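Local coordinates for putative lipoprotein (Bacteroides fragilis, PDB 3QNK) that is of uncharacterised function but, as a putative SusD-family outer-membrane lipoprotein, probably binds glycans at the cell surface for uptake, at residues Cys256-Tyr261 against Ile365-Tyr370. Numbering follows the deposited sequence.
Sequences CNMVTY and IDYDNY
Tyr367 lays the rim of its ring against the side chain of Met258, a selenomethionine: Met258 CG lies 3.9 Å from Tyr367 CE1, near the ring plane and therefore at its edge. The contact joins two non-regular parts of the SusD-family fold, the chain leaving helix 253-257 and the loop between strands 360-361 and 384-387. CG anti to the backbone N (chi1 -166°) places this methylene alongside the phenol end, 3.4 Å from Tyr367 OH.

The phenol oxygen is the polar link across the interface. Val259 N donates to Tyr367 OH over 3.2 Å, with an N-H...O angle of 156°, which is a moderately bent bond. The same hydroxyl donates to a water 2.6 Å from Tyr367 OH, which lies in the ring plane at its edge. That water in turn donates to Asn257 O, so one phenol oxygen links to two successive peptide groups, one directly and one through the water. The Val259 side chain crosses that of Tyr367 at about a right angle, its CG2 3.7 Å from Tyr367 OH, and Val324 and Ile330 also touch both residues.

Ile365 bridges the ring and the other segment: its CG2 rests 3.5 Å above the centre of the Tyr367 ring, covering one face, while its CD1 lies 3.4 Å from Asn257 O and also meets Asn257 CB. Within 365-370, an Asx motif is formed where Asp366 OD1 accepts from Asn369 N, 3.0 Å away, and the donor approaches from above the carboxylate plane, 53° out of it.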
# COMPACT_ATOMS: atom_id res chain seq x y z
N CYS B 256 -17.46 11.55 1.52
CA CYS B 256 -16.30 12.43 1.54
C CYS B 256 -16.56 13.77 0.89
O CYS B 256 -15.89 14.72 1.25
CB CYS B 256 -15.12 11.75 0.88
SG CYS B 256 -14.32 10.50 1.91
N ASN B 257 -17.46 13.84 -0.11
CA ASN B 257 -17.68 15.08 -0.83
C ASN B 257 -19.09 15.64 -0.63
O ASN B 257 -19.46 16.64 -1.26
CB ASN B 257 -17.36 14.88 -2.31
CG ASN B 257 -15.89 14.55 -2.50
OD1 ASN B 257 -15.00 15.41 -2.38
ND2 ASN B 257 -15.59 13.29 -2.70
N MSE B 258 -19.83 15.05 0.33
CA MSE B 258 -21.17 15.47 0.67
C MSE B 258 -21.15 16.68 1.64
O MSE B 258 -20.25 16.77 2.49
CB MSE B 258 -21.89 14.29 1.31
CG MSE B 258 -23.41 14.47 1.42
SE MSE B 258 -24.23 12.98 2.39
CE MSE B 258 -23.55 11.61 1.26
N VAL B 259 -22.18 17.58 1.55
CA VAL B 259 -22.32 18.75 2.45
C VAL B 259 -22.32 18.23 3.88
O VAL B 259 -23.00 17.24 4.17
CB VAL B 259 -23.57 19.61 2.15
CG1 VAL B 259 -23.56 20.90 2.96
CG2 VAL B 259 -23.69 19.93 0.66
N THR B 260 -21.53 18.86 4.77
CA THR B 260 -21.45 18.37 6.15
C THR B 260 -22.65 18.78 7.00
O THR B 260 -23.35 17.91 7.52
CB THR B 260 -20.14 18.78 6.80
OG1 THR B 260 -19.10 18.29 5.97
CG2 THR B 260 -19.98 18.18 8.18
N TYR B 261 -22.91 20.08 7.12
CA TYR B 261 -23.95 20.59 8.01
C TYR B 261 -25.28 20.79 7.33
O TYR B 261 -25.69 21.89 6.95
CB TYR B 261 -23.46 21.86 8.71
CG TYR B 261 -22.19 21.55 9.47
CD1 TYR B 261 -22.22 20.84 10.67
CD2 TYR B 261 -20.94 21.84 8.92
CE1 TYR B 261 -21.06 20.51 11.34
CE2 TYR B 261 -19.76 21.51 9.58
CZ TYR B 261 -19.83 20.85 10.80
OH TYR B 261 -18.68 20.52 11.48
N ILE B 365 -22.80 13.17 -7.37
CA ILE B 365 -23.48 12.90 -6.10
C ILE B 365 -24.99 12.93 -6.43
O ILE B 365 -25.49 13.97 -6.85
CB ILE B 365 -23.10 13.80 -4.90
CG1 ILE B 365 -21.61 13.67 -4.57
CG2 ILE B 365 -23.94 13.39 -3.66
CD1 ILE B 365 -21.07 14.69 -3.58
N ASP B 366 -25.69 11.78 -6.29
CA ASP B 366 -27.11 11.64 -6.62
C ASP B 366 -28.00 12.23 -5.51
O ASP B 366 -28.75 11.50 -4.85
CB ASP B 366 -27.46 10.17 -6.89
CG ASP B 366 -28.71 9.90 -7.72
OD1 ASP B 366 -29.52 10.86 -7.92
OD2 ASP B 366 -28.89 8.74 -8.18
N TYR B 367 -27.96 13.57 -5.35
CA TYR B 367 -28.82 14.31 -4.44
C TYR B 367 -30.27 14.32 -4.98
O TYR B 367 -31.20 14.64 -4.24
CB TYR B 367 -28.32 15.74 -4.28
CG TYR B 367 -27.06 15.93 -3.48
CD1 TYR B 367 -26.96 15.47 -2.17
CD2 TYR B 367 -26.01 16.71 -3.97
CE1 TYR B 367 -25.82 15.71 -1.40
CE2 TYR B 367 -24.87 16.95 -3.21
CZ TYR B 367 -24.78 16.46 -1.92
OH TYR B 367 -23.67 16.69 -1.16
N ASP B 368 -30.45 13.98 -6.27
CA ASP B 368 -31.77 13.90 -6.88
C ASP B 368 -32.56 12.69 -6.36
O ASP B 368 -33.72 12.83 -5.97
CB ASP B 368 -31.66 13.81 -8.42
CG ASP B 368 -31.18 15.07 -9.11
OD1 ASP B 368 -31.93 16.06 -9.11
OD2 ASP B 368 -30.06 15.06 -9.65
N ASN B 369 -31.93 11.50 -6.34
CA ASN B 369 -32.63 10.26 -6.02
C ASN B 369 -32.29 9.63 -4.69
O ASN B 369 -33.19 9.08 -4.05
CB ASN B 369 -32.34 9.23 -7.11
CG ASN B 369 -32.75 9.72 -8.47
OD1 ASN B 369 -33.93 9.94 -8.74
ND2 ASN B 369 -31.78 9.95 -9.35
N TYR B 370 -31.01 9.63 -4.30
CA TYR B 370 -30.55 8.98 -3.08
C TYR B 370 -31.21 9.47 -1.82
O TYR B 370 -31.75 10.59 -1.75
CB TYR B 370 -29.02 9.12 -2.92
CG TYR B 370 -28.19 8.04 -3.58
CD1 TYR B 370 -28.66 7.37 -4.70
CD2 TYR B 370 -26.92 7.73 -3.12
CE1 TYR B 370 -27.89 6.39 -5.33
CE2 TYR B 370 -26.13 6.77 -3.75
CZ TYR B 370 -26.62 6.09 -4.85
OH TYR B 370 -25.84 5.13 -5.47
O HOH W 1 -21.73 18.13 -2.01